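Local coordinates for protein pelota homolog (PDB 3OBY) that may recognise stalled ribosomes, promote their release and cleave damaged mRNA, with an endoribonuclease activity attributed to its N-terminal Sm-fold domain, at residues A[263-268]-A[335-341]; A[37-41]-A[103-108]; A[29-35]-A[66-72]; A[154-158]-A[175-180]. All coordinates share one frame; numbering follows the deposited sequence.

Contact 1 (A[263-268]-A[335-341])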
loop_
_atom_site.group_PDB
_atom_site.type_symbol
_atom_site.label_atom_id
_atom_site.label_comp_id
_atom_site.label_asym_id
_atom_site.label_seq_id
_atom_site.Cartn_x
_atom_site.Cartn_y
_atom_site.Cartn_z
ATOM N N GLY A 263 -5.280 28.711 8.336
ATOM C CA GLY A 263 -4.122 29.087 9.137
ATOM C C GLY A 263 -4.265 28.430 10.501
ATOM O O GLY A 263 -4.092 29.071 11.534
ATOM N N GLU A 264 -4.566 27.134 10.498
ATOM C CA GLU A 264 -4.814 26.393 11.728
ATOM C C GLU A 264 -4.183 24.998 11.822
ATOM O O GLU A 264 -4.413 24.136 10.971
ATOM C CB GLU A 264 -6.332 26.259 11.901
ATOM C CG GLU A 264 -6.832 25.905 13.292
ATOM C CD GLU A 264 -6.644 27.039 14.284
ATOM O OE1 GLU A 264 -6.588 28.214 13.851
ATOM O OE2 GLU A 264 -6.567 26.751 15.498
ATOM N N ARG A 265 -3.401 24.791 12.877
ATOM C CA ARG A 265 -2.762 23.512 13.170
ATOM C C ARG A 265 -1.922 22.839 12.084
ATOM O O ARG A 265 -2.005 21.624 11.890
ATOM C CB ARG A 265 -3.825 22.523 13.665
ATOM C CG ARG A 265 -4.402 22.862 15.031
ATOM C CD ARG A 265 -5.431 21.836 15.476
ATOM N NE ARG A 265 -5.814 22.046 16.868
ATOM C CZ ARG A 265 -6.393 23.152 17.327
ATOM N NH1 ARG A 265 -6.703 23.257 18.613
ATOM N NH2 ARG A 265 -6.673 24.151 16.499
ATOM N N VAL A 266 -1.111 23.613 11.375
ATOM C CA VAL A 266 -0.258 23.017 10.354
ATOM C C VAL A 266 1.113 23.657 10.317
ATOM O O VAL A 266 1.312 24.782 10.788
ATOM C CB VAL A 266 -0.866 23.111 8.936
ATOM C CG1 VAL A 266 -2.225 22.439 8.912
ATOM C CG2 VAL A 266 -0.960 24.557 8.495
ATOM N N ALA A 267 2.062 22.911 9.769
ATOM C CA ALA A 267 3.425 23.379 9.622
ATOM C C ALA A 267 3.915 22.793 8.318
ATOM O O ALA A 267 3.523 21.691 7.944
ATOM C CB ALA A 267 4.285 22.890 10.779
ATOM N N TYR A 268 4.740 23.545 7.605
ATOM C CA TYR A 268 5.310 23.065 6.356
ATOM C C TYR A 268 6.667 23.712 6.197
ATOM O O TYR A 268 6.851 24.873 6.529
ATOM C CB TYR A 268 4.403 23.367 5.152
ATOM C CG TYR A 268 3.830 24.766 5.086
ATOM C CD1 TYR A 268 2.778 25.152 5.918
ATOM C CD2 TYR A 268 4.324 25.697 4.180
ATOM C CE1 TYR A 268 2.234 26.432 5.848
ATOM C CE2 TYR A 268 3.790 26.980 4.103
ATOM C CZ TYR A 268 2.747 27.339 4.940
ATOM O OH TYR A 268 2.229 28.608 4.874
ATOM N N ALA A 335 5.838 18.466 5.737
ATOM C CA ALA A 335 4.809 19.239 6.415
ATOM C C ALA A 335 4.215 18.401 7.525
ATOM O O ALA A 335 4.530 17.222 7.647
ATOM C CB ALA A 335 3.736 19.647 5.428
ATOM N N ALA A 336 3.360 19.002 8.344
ATOM C CA ALA A 336 2.751 18.265 9.448
ATOM C C ALA A 336 1.390 18.797 9.853
ATOM O O ALA A 336 1.134 19.993 9.785
ATOM C CB ALA A 336 3.677 18.286 10.657
ATOM N N LEU A 337 0.515 17.886 10.259
ATOM C CA LEU A 337 -0.803 18.245 10.748
ATOM C C LEU A 337 -0.613 18.239 12.278
ATOM O O LEU A 337 -0.253 17.218 12.867
ATOM C CB LEU A 337 -1.836 17.215 10.291
ATOM C CG LEU A 337 -1.962 17.082 8.766
ATOM C CD1 LEU A 337 -3.135 16.173 8.413
ATOM C CD2 LEU A 337 -2.156 18.450 8.138
ATOM N N LEU A 338 -0.838 19.391 12.909
ATOM C CA LEU A 338 -0.621 19.553 14.347
ATOM C C LEU A 338 -1.774 19.271 15.298
ATOM O O LEU A 338 -2.937 19.282 14.909
ATOM C CB LEU A 338 -0.100 20.967 14.610
ATOM C CG LEU A 338 1.089 21.390 13.744
ATOM C CD1 LEU A 338 1.502 22.796 14.107
ATOM C CD2 LEU A 338 2.256 20.433 13.956
ATOM N N ARG A 339 -1.414 19.022 16.556
ATOM C CA ARG A 339 -2.356 18.740 17.644
ATOM C C ARG A 339 -2.821 20.059 18.240
ATOM O O ARG A 339 -3.853 20.131 18.904
ATOM C CB ARG A 339 -1.663 17.926 18.738
ATOM C CG ARG A 339 -1.257 16.543 18.293
ATOM C CD ARG A 339 -0.180 15.930 19.167
ATOM N NE ARG A 339 -0.039 14.516 18.836
ATOM C CZ ARG A 339 0.976 13.749 19.211
ATOM N NH1 ARG A 339 1.961 14.258 19.937
ATOM N NH2 ARG A 339 0.998 12.472 18.856
ATOM N N PHE A 340 -2.032 21.099 17.996
ATOM C CA PHE A 340 -2.309 22.442 18.485
ATOM C C PHE A 340 -1.353 23.424 17.820
ATOM O O PHE A 340 -0.301 23.025 17.323
ATOM C CB PHE A 340 -2.128 22.498 20.002
ATOM C CG PHE A 340 -0.843 21.897 20.485
ATOM C CD1 PHE A 340 -0.828 20.621 21.042
ATOM C CD2 PHE A 340 0.353 22.611 20.408
ATOM C CE1 PHE A 340 0.358 20.059 21.524
ATOM C CE2 PHE A 340 1.539 22.063 20.885
ATOM C CZ PHE A 340 1.542 20.779 21.447
ATOM N N ASN A 341 -1.718 24.702 17.809
ATOM C CA ASN A 341 -0.876 25.718 17.198
ATOM C C ASN A 341 0.411 25.829 17.991
ATOM O O ASN A 341 0.468 25.388 19.139
ATOM C CB ASN A 341 -1.589 27.069 17.182
ATOM C CG ASN A 341 -2.847 27.052 16.342
ATOM O OD1 ASN A 341 -2.804 26.773 15.145
ATOM N ND2 ASN A 341 -3.976 27.354 16.966
#
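Val266 to Tyr268 pair with Ala335 to Leu337 as antiparallel neighbours in the mixed four-stranded sheet of eRF1 domain 3, where strand 266-268 is an outermost member. Ala267 and Ala336 make the hydrogen-bonded pair, with Ala267 N at 3.1 Å from Ala336 O and Ala336 N at 2.7 Å from Ala267 O. Non-hydrogen-bonded pairs stand before and after it. On the face shared by Val266, Leu337, Tyr268 and Ala335, Val266 CG1 meets Leu337 CD2 and Tyr268 CB meets Ala335 CB; helix 236-262 packs against these residues through Ile260, Leu256 and Arg255.

Beyond the last bridge one more backbone bond follows, Leu338 N donating to Arg265 O (2.7 Å). Just ahead of this point, Gly263 ends helix 236-262 in a Schellman motif, and the loop that follows is gripped by the amide of Asn341. Asn341 OD1 accepts from Arg265 N at 3.1 Å, while Asn341 ND2 donates to Glu264 OE2, so a single side chain ties two successive residues and its rotation is fixed.

Arg265, extended from CG to NE, runs along the backbone of Leu338 and Arg339, and its NE makes a weak bond to Arg339 O. Arg265 NH2 forms a salt bridge with Glu264 OE2 (2.8 Å). Glu264 OE2 also receives Asn341 ND2 at 3.0 Å from above the carboxylate plane, the amide standing 86° to it.

Contact 2 (A[37-41]-A[103-108])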
loop_
_atom_site.group_PDB
_atom_site.type_symbol
_atom_site.label_atom_id
_atom_site.label_comp_id
_atom_site.label_asym_id
_atom_site.label_seq_id
_atom_site.Cartn_x
_atom_site.Cartn_y
_atom_site.Cartn_z
ATOM N N VAL A 37 18.342 -12.849 10.033
ATOM C CA VAL A 37 18.551 -13.606 8.813
ATOM C C VAL A 37 17.425 -13.222 7.866
ATOM O O VAL A 37 16.256 -13.268 8.228
ATOM C CB VAL A 37 18.529 -15.134 9.058
ATOM C CG1 VAL A 37 18.601 -15.877 7.716
ATOM C CG2 VAL A 37 19.707 -15.539 9.941
ATOM N N VAL A 38 17.795 -12.837 6.652
ATOM C CA VAL A 38 16.837 -12.419 5.639
ATOM C C VAL A 38 16.914 -13.270 4.372
ATOM O O VAL A 38 17.998 -13.495 3.826
ATOM C CB VAL A 38 17.078 -10.935 5.251
ATOM C CG1 VAL A 38 16.085 -10.493 4.194
ATOM C CG2 VAL A 38 16.983 -10.060 6.494
ATOM N N PHE A 39 15.755 -13.738 3.915
ATOM C CA PHE A 39 15.656 -14.538 2.696
ATOM C C PHE A 39 14.910 -13.743 1.634
ATOM O O PHE A 39 13.866 -13.159 1.908
ATOM C CB PHE A 39 14.885 -15.832 2.958
ATOM C CG PHE A 39 15.732 -16.960 3.452
ATOM C CD1 PHE A 39 16.306 -17.858 2.556
ATOM C CD2 PHE A 39 15.950 -17.134 4.819
ATOM C CE1 PHE A 39 17.083 -18.918 3.012
ATOM C CE2 PHE A 39 16.727 -18.191 5.291
ATOM C CZ PHE A 39 17.295 -19.087 4.384
ATOM N N ALA A 40 15.449 -13.729 0.422
ATOM C CA ALA A 40 14.833 -13.014 -0.690
ATOM C C ALA A 40 15.406 -13.566 -1.978
ATOM O O ALA A 40 16.502 -14.125 -1.971
ATOM C CB ALA A 40 15.140 -11.524 -0.593
ATOM N N THR A 41 14.672 -13.430 -3.078
ATOM C CA THR A 41 15.186 -13.910 -4.361
ATOM C C THR A 41 16.111 -12.831 -4.939
ATOM O O THR A 41 15.837 -11.624 -4.855
ATOM C CB THR A 41 14.051 -14.246 -5.340
ATOM O OG1 THR A 41 13.417 -13.050 -5.794
ATOM C CG2 THR A 41 13.025 -15.081 -4.635
ATOM N N LYS A 103 8.171 -6.385 -3.279
ATOM C CA LYS A 103 9.022 -7.566 -3.253
ATOM C C LYS A 103 8.894 -8.328 -1.951
ATOM O O LYS A 103 8.855 -7.740 -0.870
ATOM C CB LYS A 103 10.486 -7.196 -3.459
ATOM C CG LYS A 103 11.409 -8.404 -3.444
ATOM C CD LYS A 103 12.844 -7.996 -3.700
ATOM C CE LYS A 103 13.707 -9.181 -4.074
ATOM N NZ LYS A 103 15.045 -8.713 -4.533
ATOM N N GLU A 104 8.850 -9.647 -2.063
ATOM C CA GLU A 104 8.723 -10.492 -0.896
ATOM C C GLU A 104 10.068 -10.756 -0.235
ATOM O O GLU A 104 11.103 -10.808 -0.890
ATOM C CB GLU A 104 8.087 -11.822 -1.287
ATOM C CG GLU A 104 7.725 -12.697 -0.103
ATOM C CD GLU A 104 7.408 -14.114 -0.515
ATOM O OE1 GLU A 104 8.356 -14.846 -0.862
ATOM O OE2 GLU A 104 6.217 -14.492 -0.499
ATOM N N LEU A 105 10.041 -10.916 1.080
ATOM C CA LEU A 105 11.234 -11.217 1.842
ATOM C C LEU A 105 10.813 -11.863 3.160
ATOM O O LEU A 105 9.696 -11.652 3.636
ATOM C CB LEU A 105 12.048 -9.956 2.130
ATOM C CG LEU A 105 11.475 -8.961 3.134
ATOM C CD1 LEU A 105 12.615 -8.294 3.878
ATOM C CD2 LEU A 105 10.604 -7.952 2.412
ATOM N N SER A 106 11.715 -12.660 3.727
ATOM C CA SER A 106 11.482 -13.346 4.985
ATOM C C SER A 106 12.522 -12.900 5.999
ATOM O O SER A 106 13.724 -12.908 5.723
ATOM C CB SER A 106 11.585 -14.863 4.797
ATOM O OG SER A 106 10.495 -15.364 4.049
ATOM N N ILE A 107 12.044 -12.505 7.171
ATOM C CA ILE A 107 12.908 -12.071 8.254
ATOM C C ILE A 107 12.788 -13.156 9.322
ATOM O O ILE A 107 11.686 -13.540 9.705
ATOM C CB ILE A 107 12.441 -10.710 8.830
ATOM C CG1 ILE A 107 12.569 -9.630 7.767
ATOM C CG2 ILE A 107 13.257 -10.326 10.048
ATOM C CD1 ILE A 107 11.938 -8.314 8.171
ATOM N N ILE A 108 13.928 -13.662 9.775
ATOM C CA ILE A 108 13.966 -14.695 10.794
ATOM C C ILE A 108 14.814 -14.170 11.935
ATOM O O ILE A 108 15.996 -13.892 11.748
ATOM C CB ILE A 108 14.595 -15.983 10.246
ATOM C CG1 ILE A 108 13.845 -16.415 8.985
ATOM C CG2 ILE A 108 14.540 -17.080 11.300
ATOM C CD1 ILE A 108 14.415 -17.650 8.316
HETATM O O HOH W 1 11.937 -12.211 -2.886
#
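Phe39 and Ile108 meet because each swings its side chain to lie beside its own backbone N, at chi1 -87° and -55° respectively. The extended Ile108 chain then brings CD1 to 3.8 Å from Phe39 CE2, approaching the ring obliquely. Lys103 relies on a different geometry: with every torsion close to 180°, it reaches out at full length to place NZ 3.0 Å from Thr41 O, nearly in line with that C=O bond.

These side chains flank a regular antiparallel ladder in the N-terminal Sm-fold domain. Val37 and Ile108 form one hydrogen-bonded pair, Phe39 and Ser106 the next; in the latter, Phe39 N lies 2.8 Å from Ser106 O and Ser106 N 2.9 Å from Phe39 O. Val38 faces Ile107 between them without such bonds, and Val38 CG1 packs diagonally on Leu105 CD1 at 4.1 Å. Where the strands part, a water takes over the bridging role, accepting from Thr41 N and donating to Glu104 O at 2.6 Å.

The pairing puts Phe39, Ser106 and Ile108 on one face, where Ser106 OG is hydrogen-bonded to Glu14. Val38 and Ile107 lie on the other. Strand 94-99 is touched by Val38 at Leu97 and by Leu105 at Ile99. In the sheet, strand 105-108 is bordered on its far side by strand 14-18, and strand 37-40 by strand 63-72.

Contact 3 (A[29-35]-A[66-72])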
loop_
_atom_site.group_PDB
_atom_site.type_symbol
_atom_site.label_atom_id
_atom_site.label_comp_id
_atom_site.label_asym_id
_atom_site.label_seq_id
_atom_site.Cartn_x
_atom_site.Cartn_y
_atom_site.Cartn_z
ATOM N N ARG A 29 13.375 -1.238 7.348
ATOM C CA ARG A 29 14.772 -0.839 7.497
ATOM C C ARG A 29 15.205 -0.791 8.963
ATOM O O ARG A 29 16.367 -1.026 9.281
ATOM C CB ARG A 29 14.996 0.526 6.837
ATOM C CG ARG A 29 16.424 1.052 6.907
ATOM C CD ARG A 29 16.721 1.698 8.240
ATOM N NE ARG A 29 18.116 2.128 8.356
ATOM C CZ ARG A 29 19.098 1.426 8.922
ATOM N NH1 ARG A 29 18.861 0.231 9.438
ATOM N NH2 ARG A 29 20.322 1.937 8.994
ATOM N N PHE A 30 14.274 -0.488 9.861
ATOM C CA PHE A 30 14.609 -0.433 11.273
ATOM C C PHE A 30 14.162 -1.702 11.985
ATOM O O PHE A 30 14.570 -1.971 13.116
ATOM C CB PHE A 30 14.004 0.823 11.901
ATOM C CG PHE A 30 14.620 2.095 11.394
ATOM C CD1 PHE A 30 15.924 2.435 11.748
ATOM C CD2 PHE A 30 13.934 2.907 10.487
ATOM C CE1 PHE A 30 16.541 3.568 11.204
ATOM C CE2 PHE A 30 14.541 4.042 9.938
ATOM C CZ PHE A 30 15.849 4.369 10.294
ATOM N N ILE A 31 13.334 -2.493 11.308
ATOM C CA ILE A 31 12.870 -3.764 11.863
ATOM C C ILE A 31 13.995 -4.782 11.653
ATOM O O ILE A 31 14.401 -5.476 12.584
ATOM C CB ILE A 31 11.583 -4.266 11.153
ATOM C CG1 ILE A 31 10.385 -3.392 11.530
ATOM C CG2 ILE A 31 11.316 -5.703 11.525
ATOM C CD1 ILE A 31 10.164 -3.266 13.019
ATOM N N ILE A 32 14.498 -4.861 10.424
ATOM C CA ILE A 32 15.596 -5.771 10.101
ATOM C C ILE A 32 16.850 -5.265 10.809
ATOM O O ILE A 32 17.201 -4.092 10.702
ATOM C CB ILE A 32 15.877 -5.787 8.603
ATOM C CG1 ILE A 32 14.667 -6.329 7.854
ATOM C CG2 ILE A 32 17.113 -6.620 8.322
ATOM C CD1 ILE A 32 14.721 -6.053 6.369
ATOM N N GLU A 33 17.531 -6.150 11.523
ATOM C CA GLU A 33 18.717 -5.755 12.264
ATOM C C GLU A 33 19.953 -6.594 11.970
ATOM O O GLU A 33 19.861 -7.721 11.472
ATOM C CB GLU A 33 18.409 -5.815 13.755
ATOM C CG GLU A 33 17.287 -4.881 14.191
ATOM C CD GLU A 33 16.915 -5.055 15.651
ATOM O OE1 GLU A 33 16.095 -5.943 15.959
ATOM O OE2 GLU A 33 17.454 -4.309 16.491
ATOM N N LYS A 34 21.118 -6.029 12.268
ATOM C CA LYS A 34 22.362 -6.748 12.065
ATOM C C LYS A 34 22.289 -7.918 13.013
ATOM O O LYS A 34 22.130 -7.727 14.220
ATOM C CB LYS A 34 23.567 -5.870 12.410
ATOM C CG LYS A 34 23.874 -4.797 11.365
ATOM C CD LYS A 34 24.979 -3.851 11.821
ATOM C CE LYS A 34 24.577 -3.081 13.072
ATOM N NZ LYS A 34 25.618 -2.117 13.516
ATOM N N GLY A 35 22.379 -9.124 12.460
ATOM C CA GLY A 35 22.313 -10.320 13.273
ATOM C C GLY A 35 21.165 -11.198 12.834
ATOM O O GLY A 35 21.222 -12.417 12.987
ATOM N N GLU A 66 22.968 -13.556 6.798
ATOM C CA GLU A 66 22.993 -13.107 8.184
ATOM C C GLU A 66 23.402 -11.639 8.101
ATOM O O GLU A 66 24.583 -11.308 8.021
ATOM C CB GLU A 66 24.015 -13.893 9.009
ATOM C CG GLU A 66 24.207 -13.332 10.410
ATOM C CD GLU A 66 25.213 -14.114 11.227
ATOM O OE1 GLU A 66 26.220 -14.567 10.646
ATOM O OE2 GLU A 66 25.006 -14.262 12.450
ATOM N N VAL A 67 22.399 -10.772 8.106
ATOM C CA VAL A 67 22.584 -9.333 7.997
ATOM C C VAL A 67 23.776 -8.764 8.756
ATOM O O VAL A 67 23.909 -8.964 9.967
ATOM C CB VAL A 67 21.306 -8.593 8.451
ATOM C CG1 VAL A 67 21.451 -7.108 8.187
ATOM C CG2 VAL A 67 20.094 -9.148 7.706
ATOM N N GLU A 68 24.645 -8.058 8.034
ATOM C CA GLU A 68 25.800 -7.426 8.664
ATOM C C GLU A 68 25.682 -5.914 8.485
ATOM O O GLU A 68 26.397 -5.152 9.133
ATOM C CB GLU A 68 27.116 -7.929 8.064
ATOM C CG GLU A 68 27.212 -9.442 7.953
ATOM C CD GLU A 68 28.592 -9.920 7.540
ATOM O OE1 GLU A 68 29.266 -9.206 6.766
ATOM O OE2 GLU A 68 28.998 -11.017 7.981
ATOM N N LYS A 69 24.768 -5.496 7.607
ATOM C CA LYS A 69 24.521 -4.079 7.343
ATOM C C LYS A 69 23.153 -3.857 6.700
ATOM O O LYS A 69 22.693 -4.663 5.890
ATOM C CB LYS A 69 25.612 -3.497 6.438
ATOM C CG LYS A 69 25.725 -1.980 6.526
ATOM C CD LYS A 69 26.841 -1.399 5.657
ATOM C CE LYS A 69 26.919 0.123 5.845
ATOM N NZ LYS A 69 28.011 0.798 5.085
ATOM N N VAL A 70 22.501 -2.764 7.076
ATOM C CA VAL A 70 21.189 -2.412 6.541
ATOM C C VAL A 70 21.227 -0.920 6.257
ATOM O O VAL A 70 21.608 -0.131 7.124
ATOM C CB VAL A 70 20.071 -2.673 7.565
ATOM C CG1 VAL A 70 18.720 -2.417 6.933
ATOM C CG2 VAL A 70 20.160 -4.087 8.084
ATOM N N GLU A 71 20.833 -0.521 5.054
ATOM C CA GLU A 71 20.881 0.890 4.723
ATOM C C GLU A 71 20.053 1.228 3.503
ATOM O O GLU A 71 19.863 0.388 2.624
ATOM C CB GLU A 71 22.331 1.297 4.477
ATOM C CG GLU A 71 22.906 0.743 3.177
ATOM C CD GLU A 71 24.420 0.720 3.168
ATOM O OE1 GLU A 71 25.040 1.638 3.748
ATOM O OE2 GLU A 71 24.987 -0.217 2.567
ATOM N N PHE A 72 19.567 2.467 3.457
ATOM C CA PHE A 72 18.771 2.954 2.338
ATOM C C PHE A 72 19.704 3.295 1.189
ATOM O O PHE A 72 20.839 3.700 1.409
ATOM C CB PHE A 72 18.033 4.241 2.703
ATOM C CG PHE A 72 16.965 4.074 3.730
ATOM C CD1 PHE A 72 15.791 3.389 3.432
ATOM C CD2 PHE A 72 17.117 4.635 4.994
ATOM C CE1 PHE A 72 14.781 3.269 4.380
ATOM C CE2 PHE A 72 16.114 4.520 5.948
ATOM C CZ PHE A 72 14.946 3.836 5.640
HETATM O O HOH W 2 23.108 -13.489 14.829
#
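Arg29 and Phe72 make the main aromatic contact, a CH-pi interaction in which Arg29 CG sits over one face of the Phe72 ring, 3.7 Å from its centroid. CG points anti to the backbone N (chi1 -179°) and the chain then bends at CB-CG, which lays its methylenes across the ring and carries the guanidinium past the ring's rim, at 81° to the ring plane. Phe30 adds its ring carbon CE2 at the edge of Phe72, and its own face is covered by Arg29 CD, so neighbouring methylenes of Arg29 touch a face of each ring. Trp26 meets both rings as well.

The guanidinium of Arg29 lies against Val70 without a hydrogen bond to it. Val70 O sits over one face of the group, 3.1 Å from Arg29 NH2 but at too poor an angle.

Apolar packing is centred on Ile32, the first residue past helix 22-31. Its CG2 touches Val67 CG2 and Val70 CG2, each at 4.0 Å and crossing at about a right angle. The segment leaving the helix thereby rests against the bent strand 63-72 of the Sm fold, which turns a corner at Glu68, where Glu68 and Lys69 form a classic beta bulge opposite Ser82.

Backbone and water links lie at the far end. Gly35 N donates to Val67 O (2.9 Å), which also receives a CA-H...O contact from Lys34. A water donates both to Gly35 O at 2.8 Å and to Glu66 OE2, while Glu66 OE1 pairs with Lys84. At the aromatic end, Phe30 and Phe72 both touch Asp302 on helix 301-310, within eRF1 domain 3.

Contact 4 (A[154-158]-A[175-180])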
loop_
_atom_site.group_PDB
_atom_site.type_symbol
_atom_site.label_atom_id
_atom_site.label_comp_id
_atom_site.label_asym_id
_atom_site.label_seq_id
_atom_site.Cartn_x
_atom_site.Cartn_y
_atom_site.Cartn_z
ATOM N N ILE A 154 -20.938 -14.910 -5.437
ATOM C CA ILE A 154 -22.090 -14.326 -4.749
ATOM C C ILE A 154 -23.388 -14.449 -5.535
ATOM O O ILE A 154 -24.470 -14.459 -4.948
ATOM C CB ILE A 154 -21.873 -12.829 -4.394
ATOM C CG1 ILE A 154 -21.489 -12.034 -5.641
ATOM C CG2 ILE A 154 -20.809 -12.700 -3.315
ATOM C CD1 ILE A 154 -21.295 -10.553 -5.363
ATOM N N PHE A 155 -23.288 -14.520 -6.859
ATOM C CA PHE A 155 -24.477 -14.687 -7.687
ATOM C C PHE A 155 -24.168 -15.002 -9.136
ATOM O O PHE A 155 -23.028 -14.904 -9.584
ATOM C CB PHE A 155 -25.398 -13.455 -7.623
ATOM C CG PHE A 155 -24.868 -12.236 -8.346
ATOM C CD1 PHE A 155 -24.216 -11.224 -7.647
ATOM C CD2 PHE A 155 -25.062 -12.078 -9.718
ATOM C CE1 PHE A 155 -23.765 -10.076 -8.300
ATOM C CE2 PHE A 155 -24.613 -10.931 -10.381
ATOM C CZ PHE A 155 -23.968 -9.930 -9.667
ATOM N N GLU A 156 -25.214 -15.397 -9.852
ATOM C CA GLU A 156 -25.143 -15.730 -11.270
ATOM C C GLU A 156 -26.351 -15.105 -11.963
ATOM O O GLU A 156 -27.328 -14.727 -11.315
ATOM C CB GLU A 156 -25.198 -17.241 -11.481
ATOM C CG GLU A 156 -23.876 -17.924 -11.736
ATOM C CD GLU A 156 -24.083 -19.315 -12.305
ATOM O OE1 GLU A 156 -25.078 -19.963 -11.924
ATOM O OE2 GLU A 156 -23.259 -19.765 -13.123
ATOM N N GLU A 157 -26.288 -15.015 -13.283
ATOM C CA GLU A 157 -27.384 -14.445 -14.042
ATOM C C GLU A 157 -27.224 -14.869 -15.491
ATOM O O GLU A 157 -26.143 -14.742 -16.065
ATOM C CB GLU A 157 -27.354 -12.920 -13.926
ATOM C CG GLU A 157 -28.659 -12.220 -14.289
ATOM C CD GLU A 157 -29.820 -12.644 -13.410
ATOM O OE1 GLU A 157 -29.615 -12.792 -12.203
ATOM O OE2 GLU A 157 -30.940 -12.821 -13.924
ATOM N N ARG A 158 -28.294 -15.389 -16.077
ATOM C CA ARG A 158 -28.247 -15.819 -17.466
ATOM C C ARG A 158 -29.233 -15.020 -18.302
ATOM O O ARG A 158 -30.252 -14.552 -17.795
ATOM C CB ARG A 158 -28.539 -17.321 -17.568
ATOM C CG ARG A 158 -27.427 -18.192 -16.979
ATOM C CD ARG A 158 -27.747 -19.685 -17.027
ATOM N NE ARG A 158 -26.697 -20.491 -16.403
ATOM C CZ ARG A 158 -25.493 -20.706 -16.929
ATOM N NH1 ARG A 158 -25.171 -20.180 -18.106
ATOM N NH2 ARG A 158 -24.601 -21.436 -16.270
ATOM N N GLU A 175 -30.468 -6.391 -14.475
ATOM C CA GLU A 175 -30.616 -7.404 -13.434
ATOM C C GLU A 175 -29.303 -7.639 -12.699
ATOM O O GLU A 175 -29.286 -7.755 -11.474
ATOM C CB GLU A 175 -31.115 -8.717 -14.041
ATOM C CG GLU A 175 -32.538 -8.653 -14.577
ATOM C CD GLU A 175 -32.981 -9.955 -15.214
ATOM O OE1 GLU A 175 -32.161 -10.895 -15.281
ATOM O OE2 GLU A 175 -34.149 -10.039 -15.652
ATOM N N VAL A 176 -28.208 -7.712 -13.452
ATOM C CA VAL A 176 -26.890 -7.921 -12.860
ATOM C C VAL A 176 -26.560 -6.736 -11.965
ATOM O O VAL A 176 -26.163 -6.904 -10.807
ATOM C CB VAL A 176 -25.792 -8.028 -13.944
ATOM C CG1 VAL A 176 -24.429 -8.215 -13.293
ATOM C CG2 VAL A 176 -26.092 -9.181 -14.877
ATOM N N ALA A 177 -26.733 -5.540 -12.514
ATOM C CA ALA A 177 -26.449 -4.316 -11.789
ATOM C C ALA A 177 -27.229 -4.220 -10.484
ATOM O O ALA A 177 -26.699 -3.776 -9.466
ATOM C CB ALA A 177 -26.766 -3.109 -12.670
ATOM N N ALA A 178 -28.485 -4.652 -10.507
ATOM C CA ALA A 178 -29.346 -4.552 -9.324
ATOM C C ALA A 178 -28.836 -5.482 -8.236
ATOM O O ALA A 178 -28.917 -5.166 -7.028
ATOM C CB ALA A 178 -30.765 -4.937 -9.686
ATOM N N LYS A 179 -28.305 -6.621 -8.632
ATOM C CA LYS A 179 -27.869 -7.461 -7.566
ATOM C C LYS A 179 -26.458 -7.037 -7.153
ATOM O O LYS A 179 -26.098 -7.198 -5.967
ATOM C CB LYS A 179 -28.113 -8.895 -8.011
ATOM C CG LYS A 179 -27.531 -9.218 -9.332
ATOM C CD LYS A 179 -27.752 -10.680 -9.655
ATOM C CE LYS A 179 -29.203 -10.985 -9.943
ATOM N NZ LYS A 179 -29.403 -12.411 -10.284
ATOM N N LEU A 180 -25.640 -6.544 -8.063
ATOM C CA LEU A 180 -24.370 -6.085 -7.557
ATOM C C LEU A 180 -24.670 -4.973 -6.492
ATOM O O LEU A 180 -24.054 -4.897 -5.418
ATOM C CB LEU A 180 -23.581 -5.469 -8.668
ATOM C CG LEU A 180 -22.905 -6.374 -9.687
ATOM C CD1 LEU A 180 -22.341 -5.517 -10.803
ATOM C CD2 LEU A 180 -21.788 -7.170 -9.021
#
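Helix 172-183 packs on an outermost strand of the mixed five-stranded sheet, and Phe155 is the strand residue wedged between them. Phe155 CZ lies 3.6 Å from Leu180 CD2, and Phe155 CE2 lies 4.0 Å from Val176 CG1. Both helix residues approach the ring at its edge, while the Lys179 chain is modelled over one face, too closely for its details to be relied on. Phe155 reaches this position with CG set between its backbone N and carbonyl carbon (chi1 72°).

Strand and helix run nearly antiparallel, and the axes of the two segments approach to 9.2 Å, in the usual layering of a helix on an alpha/beta sheet. The strand carries a classic beta bulge here, with Ile154 and Phe155 both opposite Ala143. On the helix, Val176 and Leu180 also touch Leu134 of strand 131-137 and Phe200 of helix 196-207.

Charged groups gather near Glu157. The Glu157 and Val176 side chains slide past each other in opposite directions, Glu157 CG 4.0 Å from Val176 CG2. Glu157 OE2 is modelled 2.7 Å from Glu175 OE1. A salt bridge from Lys179 to Glu157 is modelled too tightly for its exact geometry to be trusted.

From the N terminus, the chain first enters contact 3 with residues 29-35 and contact 2 with 37-41, then closes contact 3 at 66-72 and contact 2 at 103-108. These two loops therefore cross, and their centres lie only 12 Å apart: Ile32 packs on Ile107, and Val38 on Val67, so the residue just past helix 22-31 joins the core of that sheet. The others follow in series. Contact 4 closes a short loop between an edge strand and helix 172-183, about 36 Å from contact 3 at nearest atoms. Contact 1 finally closes a 66-residue loop in eRF1 domain 3, joining its edge strand to the last strand of the chain.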